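Ribosome-inactivating protein 3 (Zea mays, PDB 2PQG) is a maize member of the ribosome-inactivating protein family, a single chain in which a mixed beta sheet packs against a largely helical body. Local coordinates at residues A[83-88]-A[101-106]; A[133-138]-A[171-176]; A[218-223]-A[254-259]; A[70-75]-A[186-191]. All blocks are in the same frame, centred on the assembly; numbering follows the deposited sequence.

Interaction 1: A[83-88]-A[101-106]; sequences VWWEFG and RWLGFG
R101, W85 and W102 bury the largest areas here. R101 lays CB over one face of the W85 six-membered ring, a CH-pi contact with CB 3.9 Å from the ring centroid. With CG of R101 anti to the carbonyl carbon (chi1 -76°), the extended chain passes the ring and R101 CD lies 3.7 Å from W85 CH2. The guanidinium runs on past the indole. L103 CD2 packs against W85 CE3 at 3.8 Å. K138 adds a cation-pi contact to W85.

W102 lies with E86 on the opposite face of the sheet. F87 O sits at the edge of the W102 ring, 3.1 Å from W102 CZ3. W102 CE3 is 3.3 Å from CA of G88, which has no side chain to block the ring. The E86 chain runs beside W102, and its carboxylate is held by L95 N and L96 N.

Three nearly straight bonds join the backbones. R101 N donates to W84 O at 2.7 Å, E86 N to R101 O at 2.8 Å, and L103 N to E86 O. The bond from G88 N to F105 O is more bent and comes from above the carbonyl plane. This is a parallel ladder, with strand 101-102 as the edge strand of the mixed sheet beside strand 84-86.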
loop_
_atom_site.group_PDB
_atom_site.type_symbol
_atom_site.label_atom_id
_atom_site.label_comp_id
_atom_site.label_asym_id
_atom_site.label_seq_id
_atom_site.Cartn_x
_atom_site.Cartn_y
_atom_site.Cartn_z
ATOM N N VAL A 83 1.408 -13.248 -14.993
ATOM C CA VAL A 83 1.012 -12.022 -15.676
ATOM C C VAL A 83 1.210 -10.837 -14.742
ATOM O O VAL A 83 0.691 -10.829 -13.621
ATOM C CB VAL A 83 -0.460 -12.046 -16.089
ATOM C CG1 VAL A 83 -0.817 -10.743 -16.778
ATOM C CG2 VAL A 83 -0.723 -13.230 -16.993
ATOM N N TRP A 84 1.968 -9.844 -15.194
ATOM C CA TRP A 84 2.214 -8.659 -14.375
ATOM C C TRP A 84 1.203 -7.583 -14.693
ATOM O O TRP A 84 0.971 -7.255 -15.854
ATOM C CB TRP A 84 3.617 -8.097 -14.604
ATOM C CG TRP A 84 4.687 -8.841 -13.870
ATOM C CD1 TRP A 84 5.509 -9.806 -14.377
ATOM C CD2 TRP A 84 5.045 -8.691 -12.487
ATOM N NE1 TRP A 84 6.357 -10.264 -13.399
ATOM C CE2 TRP A 84 6.096 -9.600 -12.232
ATOM C CE3 TRP A 84 4.581 -7.880 -11.446
ATOM C CZ2 TRP A 84 6.691 -9.721 -10.970
ATOM C CZ3 TRP A 84 5.171 -8.001 -10.192
ATOM C CH2 TRP A 84 6.218 -8.916 -9.966
ATOM N N TRP A 85 0.603 -7.040 -13.644
ATOM C CA TRP A 85 -0.392 -5.991 -13.775
ATOM C C TRP A 85 0.160 -4.741 -13.133
ATOM O O TRP A 85 0.420 -4.718 -11.931
ATOM C CB TRP A 85 -1.670 -6.406 -13.075
ATOM C CG TRP A 85 -2.368 -7.501 -13.769
ATOM C CD1 TRP A 85 -2.274 -8.851 -13.520
ATOM C CD2 TRP A 85 -3.267 -7.353 -14.858
ATOM N NE1 TRP A 85 -3.081 -9.549 -14.389
ATOM C CE2 TRP A 85 -3.718 -8.653 -15.210
ATOM C CE3 TRP A 85 -3.776 -6.246 -15.549
ATOM C CZ2 TRP A 85 -4.614 -8.872 -16.263
ATOM C CZ3 TRP A 85 -4.670 -6.467 -16.596
ATOM C CH2 TRP A 85 -5.095 -7.770 -16.927
ATOM N N GLU A 86 0.320 -3.696 -13.936
ATOM C CA GLU A 86 0.888 -2.446 -13.450
ATOM C C GLU A 86 -0.050 -1.242 -13.380
ATOM O O GLU A 86 -0.927 -1.051 -14.228
ATOM C CB GLU A 86 2.088 -2.092 -14.318
ATOM C CG GLU A 86 3.009 -1.065 -13.714
ATOM C CD GLU A 86 4.153 -0.715 -14.638
ATOM O OE1 GLU A 86 4.426 -1.508 -15.567
ATOM O OE2 GLU A 86 4.785 0.343 -14.429
ATOM N N PHE A 87 0.154 -0.426 -12.352
ATOM C CA PHE A 87 -0.635 0.785 -12.152
ATOM C C PHE A 87 -0.363 1.737 -13.309
ATOM O O PHE A 87 0.790 2.083 -13.579
ATOM C CB PHE A 87 -0.248 1.455 -10.831
ATOM C CG PHE A 87 -0.983 0.925 -9.636
ATOM C CD1 PHE A 87 -0.291 0.567 -8.488
ATOM C CD2 PHE A 87 -2.369 0.821 -9.643
ATOM C CE1 PHE A 87 -0.962 0.124 -7.359
ATOM C CE2 PHE A 87 -3.049 0.381 -8.523
ATOM C CZ PHE A 87 -2.344 0.028 -7.376
ATOM N N GLY A 88 -1.422 2.153 -13.991
ATOM C CA GLY A 88 -1.265 3.050 -15.116
ATOM C C GLY A 88 -2.306 2.762 -16.173
ATOM O O GLY A 88 -3.233 1.987 -15.938
ATOM N N ARG A 101 0.841 -5.728 -18.100
ATOM C CA ARG A 101 -0.437 -5.230 -18.587
ATOM C C ARG A 101 -0.859 -4.034 -17.742
ATOM O O ARG A 101 -0.610 -4.001 -16.530
ATOM C CB ARG A 101 -1.503 -6.320 -18.500
ATOM C CG ARG A 101 -1.381 -7.348 -19.571
ATOM C CD ARG A 101 -2.371 -8.476 -19.383
ATOM N NE ARG A 101 -2.748 -9.052 -20.670
ATOM C CZ ARG A 101 -3.529 -8.438 -21.556
ATOM N NH1 ARG A 101 -3.819 -9.032 -22.706
ATOM N NH2 ARG A 101 -4.035 -7.237 -21.289
ATOM N N TRP A 102 -1.483 -3.054 -18.389
ATOM C CA TRP A 102 -1.965 -1.866 -17.699
ATOM C C TRP A 102 -3.297 -2.173 -17.010
ATOM O O TRP A 102 -4.202 -2.736 -17.628
ATOM C CB TRP A 102 -2.165 -0.716 -18.694
ATOM C CG TRP A 102 -0.897 -0.042 -19.168
ATOM C CD1 TRP A 102 -0.499 0.143 -20.471
ATOM C CD2 TRP A 102 0.102 0.587 -18.352
ATOM N NE1 TRP A 102 0.685 0.838 -20.511
ATOM C CE2 TRP A 102 1.085 1.113 -19.229
ATOM C CE3 TRP A 102 0.281 0.732 -16.969
ATOM C CZ2 TRP A 102 2.215 1.806 -18.764
ATOM C CZ3 TRP A 102 1.412 1.423 -16.503
ATOM C CH2 TRP A 102 2.368 1.936 -17.404
ATOM N N LEU A 103 -3.409 -1.813 -15.733
ATOM C CA LEU A 103 -4.642 -2.034 -14.990
ATOM C C LEU A 103 -5.714 -1.070 -15.513
ATOM O O LEU A 103 -6.911 -1.340 -15.417
ATOM C CB LEU A 103 -4.406 -1.823 -13.485
ATOM C CG LEU A 103 -3.836 -3.022 -12.698
ATOM C CD1 LEU A 103 -3.391 -2.627 -11.280
ATOM C CD2 LEU A 103 -4.903 -4.108 -12.630
ATOM N N GLY A 104 -5.277 0.046 -16.089
ATOM C CA GLY A 104 -6.222 1.015 -16.614
ATOM C C GLY A 104 -6.455 2.181 -15.669
ATOM O O GLY A 104 -6.984 3.220 -16.063
ATOM N N PHE A 105 -6.063 2.005 -14.411
ATOM C CA PHE A 105 -6.216 3.050 -13.409
ATOM C C PHE A 105 -4.895 3.200 -12.666
ATOM O O PHE A 105 -4.040 2.316 -12.745
ATOM C CB PHE A 105 -7.361 2.699 -12.450
ATOM C CG PHE A 105 -7.297 1.304 -11.898
ATOM C CD1 PHE A 105 -6.696 1.056 -10.671
ATOM C CD2 PHE A 105 -7.853 0.239 -12.597
ATOM C CE1 PHE A 105 -6.655 -0.230 -10.143
ATOM C CE2 PHE A 105 -7.819 -1.057 -12.081
ATOM C CZ PHE A 105 -7.219 -1.292 -10.852
ATOM N N GLY A 106 -4.713 4.318 -11.967
ATOM C CA GLY A 106 -3.469 4.537 -11.249
ATOM C C GLY A 106 -3.493 4.068 -9.803
ATOM O O GLY A 106 -4.516 3.597 -9.308
#

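Interaction 2: A[133-138]-A[171-176]; sequences NDLAKK and ADTKSK
Near its C-terminal part, helix 125-135 packs against the start of the long helix 171-189, with L135 set against T173 and K176. L135 CD2 touches T173 CG2 at 3.7 Å. L135 CG is 3.9 Å from K176 CB, and the two side chains cross obliquely. A type I turn spans L135 to K138. The K138 chain bends at chi2 (85°), which lays K138 CD across T173, 3.6 Å from T173 OG1. This helix pair belongs to the helical body beneath the sheet. L135 and K138 also touch F77 of the sheet.

Beside this patch, the carboxylates of D134 and D172 approach from opposite directions, their planes 41° apart. D134 OD2 is 2.8 Å from D172 OD2, and no hydrogen bond is assigned. Such closeness would tend to raise the pKa of one of the two acids. K176 probably offsets part of the charge. K176 NZ makes a salt bridge to D172 OD1 at 3.6 Å. K176 NZ also lies 4.2 Å from D134 OD2, beyond salt-bridge range.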
loop_
_atom_site.group_PDB
_atom_site.type_symbol
_atom_site.label_atom_id
_atom_site.label_comp_id
_atom_site.label_asym_id
_atom_site.label_seq_id
_atom_site.Cartn_x
_atom_site.Cartn_y
_atom_site.Cartn_z
ATOM N N ASN A 133 -6.537 -14.084 -2.997
ATOM C CA ASN A 133 -7.231 -15.107 -3.764
ATOM C C ASN A 133 -7.971 -14.499 -4.944
ATOM O O ASN A 133 -8.040 -15.097 -6.017
ATOM C CB ASN A 133 -8.186 -15.887 -2.854
ATOM C CG ASN A 133 -7.447 -16.833 -1.917
ATOM O OD1 ASN A 133 -7.977 -17.243 -0.884
ATOM N ND2 ASN A 133 -6.213 -17.190 -2.282
ATOM N N ASP A 134 -8.500 -13.299 -4.743
ATOM C CA ASP A 134 -9.236 -12.584 -5.778
ATOM C C ASP A 134 -8.290 -12.106 -6.877
ATOM O O ASP A 134 -8.509 -12.385 -8.058
ATOM C CB ASP A 134 -9.940 -11.372 -5.166
ATOM C CG ASP A 134 -11.132 -10.910 -5.979
ATOM O OD1 ASP A 134 -11.034 -10.849 -7.221
ATOM O OD2 ASP A 134 -12.171 -10.595 -5.366
ATOM N N LEU A 135 -7.242 -11.384 -6.482
ATOM C CA LEU A 135 -6.269 -10.849 -7.434
ATOM C C LEU A 135 -5.448 -11.927 -8.144
ATOM O O LEU A 135 -4.932 -11.704 -9.245
ATOM C CB LEU A 135 -5.341 -9.847 -6.729
ATOM C CG LEU A 135 -6.045 -8.571 -6.257
ATOM C CD1 LEU A 135 -5.075 -7.721 -5.451
ATOM C CD2 LEU A 135 -6.590 -7.793 -7.466
ATOM N N ALA A 136 -5.327 -13.093 -7.516
ATOM C CA ALA A 136 -4.587 -14.197 -8.118
ATOM C C ALA A 136 -5.313 -14.603 -9.387
ATOM O O ALA A 136 -4.752 -15.284 -10.236
ATOM C CB ALA A 136 -4.518 -15.376 -7.165
ATOM N N LYS A 137 -6.571 -14.181 -9.501
ATOM C CA LYS A 137 -7.385 -14.491 -10.670
ATOM C C LYS A 137 -7.648 -13.277 -11.549
ATOM O O LYS A 137 -8.514 -13.352 -12.421
ATOM C CB LYS A 137 -8.746 -15.051 -10.268
ATOM C CG LYS A 137 -8.732 -15.938 -9.067
ATOM C CD LYS A 137 -10.002 -16.751 -9.018
ATOM C CE LYS A 137 -9.943 -17.763 -7.893
ATOM N NZ LYS A 137 -10.621 -19.030 -8.279
ATOM N N LYS A 138 -6.933 -12.169 -11.335
ATOM C CA LYS A 138 -7.169 -10.987 -12.159
ATOM C C LYS A 138 -7.339 -11.436 -13.592
ATOM O O LYS A 138 -6.474 -12.084 -14.180
ATOM C CB LYS A 138 -6.027 -9.978 -12.093
ATOM C CG LYS A 138 -6.246 -8.792 -13.031
ATOM C CD LYS A 138 -7.100 -7.711 -12.405
ATOM C CE LYS A 138 -7.900 -6.970 -13.463
ATOM N NZ LYS A 138 -7.086 -6.605 -14.652
ATOM N N ALA A 171 -14.001 -2.478 -10.125
ATOM C CA ALA A 171 -14.316 -1.919 -8.819
ATOM C C ALA A 171 -13.765 -2.916 -7.805
ATOM O O ALA A 171 -13.127 -2.531 -6.824
ATOM C CB ALA A 171 -15.837 -1.770 -8.643
ATOM N N ASP A 172 -14.007 -4.201 -8.067
ATOM C CA ASP A 172 -13.551 -5.273 -7.185
ATOM C C ASP A 172 -12.034 -5.286 -7.026
ATOM O O ASP A 172 -11.525 -5.401 -5.911
ATOM C CB ASP A 172 -14.033 -6.630 -7.707
ATOM C CG ASP A 172 -13.603 -7.778 -6.821
ATOM O OD1 ASP A 172 -13.949 -7.770 -5.617
ATOM O OD2 ASP A 172 -12.914 -8.686 -7.335
ATOM N N THR A 173 -11.320 -5.172 -8.141
ATOM C CA THR A 173 -9.870 -5.147 -8.114
ATOM C C THR A 173 -9.383 -3.905 -7.354
ATOM O O THR A 173 -8.527 -4.004 -6.480
ATOM C CB THR A 173 -9.292 -5.131 -9.543
ATOM O OG1 THR A 173 -9.597 -6.367 -10.195
ATOM C CG2 THR A 173 -7.791 -4.949 -9.515
ATOM N N LYS A 174 -9.921 -2.733 -7.678
ATOM C CA LYS A 174 -9.498 -1.525 -6.975
ATOM C C LYS A 174 -9.659 -1.697 -5.473
ATOM O O LYS A 174 -8.861 -1.193 -4.686
ATOM C CB LYS A 174 -10.329 -0.318 -7.405
ATOM C CG LYS A 174 -10.110 0.118 -8.821
ATOM C CD LYS A 174 -10.796 1.441 -9.050
ATOM C CE LYS A 174 -10.964 1.716 -10.517
ATOM N NZ LYS A 174 -12.038 2.719 -10.711
ATOM N N SER A 175 -10.708 -2.410 -5.086
ATOM C CA SER A 175 -11.020 -2.642 -3.688
ATOM C C SER A 175 -10.000 -3.538 -3.005
ATOM O O SER A 175 -9.530 -3.224 -1.915
ATOM C CB SER A 175 -12.414 -3.251 -3.578
ATOM O OG SER A 175 -12.708 -3.594 -2.242
ATOM N N LYS A 176 -9.666 -4.651 -3.649
ATOM C CA LYS A 176 -8.697 -5.597 -3.108
ATOM C C LYS A 176 -7.293 -4.982 -3.094
ATOM O O LYS A 176 -6.505 -5.205 -2.163
ATOM C CB LYS A 176 -8.715 -6.874 -3.943
ATOM C CG LYS A 176 -10.074 -7.592 -3.897
ATOM C CD LYS A 176 -10.395 -8.003 -2.463
ATOM C CE LYS A 176 -11.711 -8.751 -2.323
ATOM N NZ LYS A 176 -12.858 -7.821 -2.230
#

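Interaction 3: A[218-223]-A[254-259]; sequences QKWDRI and RIVALV
W220 points the N-H edge of its indole at the backbone of L258, while I223 and V256 meet tip to tip. The contact joins the first turn of helix 220-232 to the irregular segment near the C terminus. CG of W220 stands anti to the backbone N (chi1 -176°), which swings the ring out toward 254-259. NE1 of W220 then donates to L258 O at 2.9 Å. The oxygen lies in the ring plane, and the donor approaches nearly along the C=O axis. The N-H...O angle is 145°, so the bond is somewhat bent. The bond fixes the rotation of a buried indole and satisfies its polar atom. V256 CG1 also lies at the ring edge, 4.2 Å from W220 CD1. R189 makes a cation-pi contact with the indole, and the ring of F190 meets it at a steep angle.

One turn further along the helix, I223 faces the same valine. I223 CG1 is 3.6 Å from V256 CG1, and I223 CD1 is 3.4 Å from V256 CG2.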
loop_
_atom_site.group_PDB
_atom_site.type_symbol
_atom_site.label_atom_id
_atom_site.label_comp_id
_atom_site.label_asym_id
_atom_site.label_seq_id
_atom_site.Cartn_x
_atom_site.Cartn_y
_atom_site.Cartn_z
ATOM N N GLN A 218 -1.963 9.938 4.256
ATOM C CA GLN A 218 -1.979 10.598 2.965
ATOM C C GLN A 218 -0.990 11.742 2.879
ATOM O O GLN A 218 -0.811 12.314 1.811
ATOM C CB GLN A 218 -3.380 11.112 2.648
ATOM C CG GLN A 218 -4.378 10.013 2.327
ATOM C CD GLN A 218 -5.672 10.556 1.764
ATOM O OE1 GLN A 218 -6.601 10.878 2.502
ATOM N NE2 GLN A 218 -5.729 10.679 0.445
ATOM N N LYS A 219 -0.347 12.078 3.994
ATOM C CA LYS A 219 0.622 13.171 4.001
ATOM C C LYS A 219 2.033 12.683 4.300
ATOM O O LYS A 219 2.871 13.432 4.805
ATOM C CB LYS A 219 0.212 14.242 5.021
ATOM C CG LYS A 219 -0.944 15.120 4.575
ATOM C CD LYS A 219 -0.575 15.895 3.331
ATOM C CE LYS A 219 -1.689 16.835 2.902
ATOM N NZ LYS A 219 -2.889 16.131 2.379
ATOM N N TRP A 220 2.293 11.421 3.973
ATOM C CA TRP A 220 3.597 10.815 4.203
ATOM C C TRP A 220 4.758 11.680 3.740
ATOM O O TRP A 220 5.783 11.755 4.418
ATOM C CB TRP A 220 3.686 9.474 3.482
ATOM C CG TRP A 220 4.963 8.738 3.753
ATOM C CD1 TRP A 220 5.396 8.282 4.964
ATOM C CD2 TRP A 220 5.968 8.362 2.795
ATOM N NE1 TRP A 220 6.597 7.630 4.821
ATOM C CE2 TRP A 220 6.963 7.651 3.509
ATOM C CE3 TRP A 220 6.099 8.517 1.414
ATOM C CZ2 TRP A 220 8.112 7.138 2.874
ATOM C CZ3 TRP A 220 7.244 7.997 0.789
ATOM C CH2 TRP A 220 8.223 7.302 1.523
ATOM N N ASP A 221 4.600 12.303 2.573
ATOM C CA ASP A 221 5.641 13.155 1.997
ATOM C C ASP A 221 5.859 14.369 2.841
ATOM O O ASP A 221 6.985 14.823 3.037
ATOM C CB ASP A 221 5.256 13.650 0.606
ATOM C CG ASP A 221 5.312 12.565 -0.435
ATOM O OD1 ASP A 221 5.196 12.892 -1.635
ATOM O OD2 ASP A 221 5.466 11.386 -0.054
ATOM N N ARG A 222 4.753 14.905 3.321
ATOM C CA ARG A 222 4.812 16.092 4.122
ATOM C C ARG A 222 5.436 15.845 5.472
ATOM O O ARG A 222 6.267 16.637 5.914
ATOM C CB ARG A 222 3.430 16.686 4.287
ATOM C CG ARG A 222 3.515 18.107 4.726
ATOM C CD ARG A 222 2.313 18.859 4.275
ATOM N NE ARG A 222 1.245 18.806 5.262
ATOM C CZ ARG A 222 -0.019 19.088 4.982
ATOM N NH1 ARG A 222 -0.346 19.431 3.739
ATOM N NH2 ARG A 222 -0.945 19.045 5.937
ATOM N N ILE A 223 5.053 14.763 6.143
ATOM C CA ILE A 223 5.670 14.526 7.434
ATOM C C ILE A 223 7.110 14.043 7.254
ATOM O O ILE A 223 7.904 14.075 8.191
ATOM C CB ILE A 223 4.817 13.590 8.359
ATOM C CG1 ILE A 223 5.714 12.557 9.027
ATOM C CG2 ILE A 223 3.639 13.009 7.623
ATOM C CD1 ILE A 223 5.598 12.589 10.521
ATOM N N ARG A 254 6.144 8.357 16.746
ATOM C CA ARG A 254 5.134 7.365 17.119
ATOM C C ARG A 254 4.213 7.092 15.933
ATOM O O ARG A 254 3.296 6.265 16.020
ATOM C CB ARG A 254 4.272 7.908 18.249
ATOM C CG ARG A 254 4.792 7.665 19.640
ATOM C CD ARG A 254 3.749 6.975 20.510
ATOM N NE ARG A 254 3.513 5.589 20.106
ATOM C CZ ARG A 254 2.741 4.734 20.772
ATOM N NH1 ARG A 254 2.124 5.119 21.882
ATOM N NH2 ARG A 254 2.589 3.490 20.336
ATOM N N ILE A 255 4.496 7.736 14.809
ATOM C CA ILE A 255 3.636 7.696 13.646
ATOM C C ILE A 255 4.241 7.142 12.373
ATOM O O ILE A 255 3.670 6.255 11.747
ATOM C CB ILE A 255 3.134 9.149 13.412
ATOM C CG1 ILE A 255 2.181 9.580 14.537
ATOM C CG2 ILE A 255 2.485 9.301 12.062
ATOM C CD1 ILE A 255 1.723 11.022 14.428
ATOM N N VAL A 256 5.368 7.722 11.976
ATOM C CA VAL A 256 6.066 7.267 10.781
ATOM C C VAL A 256 7.270 6.431 11.194
ATOM O O VAL A 256 7.980 6.761 12.144
ATOM C CB VAL A 256 6.552 8.433 9.895
ATOM C CG1 VAL A 256 5.394 8.969 9.073
ATOM C CG2 VAL A 256 7.142 9.528 10.761
ATOM N N ALA A 257 7.488 5.334 10.477
ATOM C CA ALA A 257 8.596 4.433 10.764
ATOM C C ALA A 257 9.742 4.688 9.799
ATOM O O ALA A 257 10.903 4.633 10.186
ATOM C CB ALA A 257 8.130 2.976 10.665
ATOM N N LEU A 258 9.413 4.978 8.544
ATOM C CA LEU A 258 10.428 5.248 7.534
ATOM C C LEU A 258 10.098 6.526 6.763
ATOM O O LEU A 258 8.993 6.672 6.231
ATOM C CB LEU A 258 10.516 4.075 6.560
ATOM C CG LEU A 258 10.841 2.700 7.147
ATOM C CD1 LEU A 258 10.542 1.631 6.100
ATOM C CD2 LEU A 258 12.293 2.643 7.599
ATOM N N VAL A 259 11.056 7.449 6.689
ATOM C CA VAL A 259 10.812 8.695 5.980
ATOM C C VAL A 259 11.379 8.745 4.581
ATOM O O VAL A 259 12.399 8.130 4.268
ATOM C CB VAL A 259 11.353 9.914 6.744
ATOM C CG1 VAL A 259 10.673 10.013 8.089
ATOM C CG2 VAL A 259 12.856 9.820 6.888
#

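Interaction 4: A[70-75]-A[186-191]; sequences DNLYLV and EGLRFN
R189 reaches from the last turn of helix 171-189 to N71 and L72, in the turn between the antiparallel strands 62-68 and 74-78. The contact ties the C-terminal end of the long helix of the ribosome-inactivating protein fold to the turn that leads into strand 74-78. Beside the arginine, L72 CD1 packs on L188 CB at 3.8 Å. From CB, the R189 side chain leaves with CG anti to the carbonyl carbon (chi1 -74°) and stays extended to NE. CG of R189 is 4.1 Å from L72 CB, and the two side chains run alongside one another, pointing opposite ways. NE of R189 donates to N71 O at 2.9 Å. CZ of R189 has CD1 of Y73 over one face of its guanidinium, with the ring and guanidinium planes 32° apart. NH2 of R189 donates to that same N71 O at 2.6 Å. This is a side-on grip with the oxygen in the guanidinium plane, and it fixes the turn of the group. R189 NH2 is also 3.4 Å from Y73 CD1. Y73 OH is hydrogen-bonded to G107 O. At the tip, NH1 of R189 forms a salt bridge with E186 OE2 at 3.4 Å, about one helical turn back.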
loop_
_atom_site.group_PDB
_atom_site.type_symbol
_atom_site.label_atom_id
_atom_site.label_comp_id
_atom_site.label_asym_id
_atom_site.label_seq_id
_atom_site.Cartn_x
_atom_site.Cartn_y
_atom_site.Cartn_z
ATOM N N ASP A 70 12.465 3.065 -2.936
ATOM C CA ASP A 70 12.589 4.485 -2.640
ATOM C C ASP A 70 11.385 5.142 -1.948
ATOM O O ASP A 70 11.569 5.933 -1.025
ATOM C CB ASP A 70 13.003 5.281 -3.897
ATOM C CG ASP A 70 12.161 4.964 -5.119
ATOM O OD1 ASP A 70 11.016 4.498 -4.958
ATOM O OD2 ASP A 70 12.650 5.204 -6.246
ATOM N N ASN A 71 10.160 4.829 -2.364
ATOM C CA ASN A 71 9.007 5.437 -1.701
ATOM C C ASN A 71 8.093 4.403 -1.044
ATOM O O ASN A 71 7.043 4.745 -0.500
ATOM C CB ASN A 71 8.200 6.293 -2.682
ATOM C CG ASN A 71 7.599 5.485 -3.805
ATOM O OD1 ASN A 71 7.392 4.275 -3.678
ATOM N ND2 ASN A 71 7.296 6.150 -4.913
ATOM N N LEU A 72 8.515 3.141 -1.084
ATOM C CA LEU A 72 7.762 2.024 -0.513
ATOM C C LEU A 72 6.335 1.929 -1.037
ATOM O O LEU A 72 5.407 1.623 -0.287
ATOM C CB LEU A 72 7.737 2.095 1.024
ATOM C CG LEU A 72 8.978 1.619 1.795
ATOM C CD1 LEU A 72 8.652 1.505 3.279
ATOM C CD2 LEU A 72 9.432 0.265 1.267
ATOM N N TYR A 73 6.150 2.176 -2.328
ATOM C CA TYR A 73 4.810 2.101 -2.877
ATOM C C TYR A 73 4.672 1.048 -3.954
ATOM O O TYR A 73 5.598 0.795 -4.718
ATOM C CB TYR A 73 4.382 3.449 -3.436
ATOM C CG TYR A 73 2.896 3.690 -3.298
ATOM C CD1 TYR A 73 2.333 3.964 -2.054
ATOM C CD2 TYR A 73 2.054 3.643 -4.409
ATOM C CE1 TYR A 73 0.965 4.188 -1.917
ATOM C CE2 TYR A 73 0.683 3.863 -4.284
ATOM C CZ TYR A 73 0.146 4.138 -3.036
ATOM O OH TYR A 73 -1.203 4.384 -2.914
ATOM N N LEU A 74 3.487 0.453 -4.010
ATOM C CA LEU A 74 3.166 -0.599 -4.973
ATOM C C LEU A 74 3.117 -0.112 -6.420
ATOM O O LEU A 74 2.503 0.913 -6.713
ATOM C CB LEU A 74 1.815 -1.210 -4.600
ATOM C CG LEU A 74 1.256 -2.370 -5.410
ATOM C CD1 LEU A 74 2.119 -3.594 -5.222
ATOM C CD2 LEU A 74 -0.152 -2.654 -4.937
ATOM N N VAL A 75 3.759 -0.844 -7.323
ATOM C CA VAL A 75 3.752 -0.467 -8.734
ATOM C C VAL A 75 2.876 -1.446 -9.504
ATOM O O VAL A 75 2.170 -1.063 -10.438
ATOM C CB VAL A 75 5.163 -0.493 -9.347
ATOM C CG1 VAL A 75 5.116 0.008 -10.781
ATOM C CG2 VAL A 75 6.104 0.360 -8.518
ATOM N N GLU A 186 1.701 1.034 3.338
ATOM C CA GLU A 186 1.460 1.978 4.420
ATOM C C GLU A 186 1.747 1.349 5.773
ATOM O O GLU A 186 2.031 2.054 6.739
ATOM C CB GLU A 186 0.024 2.510 4.342
ATOM C CG GLU A 186 -0.270 3.182 3.008
ATOM C CD GLU A 186 0.487 4.496 2.798
ATOM O OE1 GLU A 186 1.522 4.705 3.456
ATOM O OE2 GLU A 186 0.056 5.319 1.959
ATOM N N GLY A 187 1.675 0.025 5.841
ATOM C CA GLY A 187 1.981 -0.648 7.086
ATOM C C GLY A 187 3.479 -0.519 7.332
ATOM O O GLY A 187 3.925 -0.381 8.475
ATOM N N LEU A 188 4.256 -0.554 6.249
ATOM C CA LEU A 188 5.710 -0.444 6.335
ATOM C C LEU A 188 6.149 1.002 6.631
ATOM O O LEU A 188 7.050 1.234 7.439
ATOM C CB LEU A 188 6.352 -0.936 5.028
ATOM C CG LEU A 188 6.223 -2.415 4.632
ATOM C CD1 LEU A 188 6.702 -2.601 3.202
ATOM C CD2 LEU A 188 7.022 -3.299 5.574
ATOM N N ARG A 189 5.508 1.965 5.977
ATOM C CA ARG A 189 5.822 3.376 6.178
ATOM C C ARG A 189 5.459 3.891 7.572
ATOM O O ARG A 189 6.256 4.562 8.226
ATOM C CB ARG A 189 5.062 4.243 5.175
ATOM C CG ARG A 189 5.548 4.232 3.753
ATOM C CD ARG A 189 4.543 5.001 2.916
ATOM N NE ARG A 189 4.951 5.116 1.526
ATOM C CZ ARG A 189 4.270 5.792 0.611
ATOM N NH1 ARG A 189 3.144 6.405 0.945
ATOM N NH2 ARG A 189 4.722 5.873 -0.633
ATOM N N PHE A 190 4.240 3.593 8.009
ATOM C CA PHE A 190 3.753 4.074 9.294
ATOM C C PHE A 190 3.623 3.016 10.368
ATOM O O PHE A 190 2.949 2.006 10.159
ATOM C CB PHE A 190 2.372 4.720 9.129
ATOM C CG PHE A 190 2.337 5.854 8.160
ATOM C CD1 PHE A 190 2.298 5.619 6.789
ATOM C CD2 PHE A 190 2.344 7.164 8.616
ATOM C CE1 PHE A 190 2.258 6.683 5.885
ATOM C CE2 PHE A 190 2.303 8.228 7.722
ATOM C CZ PHE A 190 2.263 7.990 6.352
ATOM N N ASN A 191 4.248 3.246 11.522
ATOM C CA ASN A 191 4.113 2.303 12.620
ATOM C C ASN A 191 2.767 2.572 13.303
ATOM O O ASN A 191 2.337 1.822 14.179
ATOM C CB ASN A 191 5.275 2.407 13.619
ATOM C CG ASN A 191 5.696 3.832 13.900
ATOM O OD1 ASN A 191 6.237 4.131 14.963
ATOM N ND2 ASN A 191 5.471 4.714 12.944
#

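The contacts form two groups. Interactions 1 and 2 have centres 12 Å apart and touch. Interactions 3 and 4 have centres 10 Å apart and also touch, through probable backbone hydrogen bonds from A257 and L258 to R189 O. Interaction 3 lies across the chain's centre from interactions 1 and 2, about 26 and 27 Å from them between centres. Interaction 4, centred about 6 Å from the centre of the chain, touches interactions 1 and 3 but not 2. It shares the sheet with interaction 1 and helix 171-189 with interaction 2. Along the chain, interactions 1 and 2 are nested inside the loop closed by 70-75 and 186-191, and interaction 3 follows. Helix 171-189 thus links the sheet to the C-terminal segments.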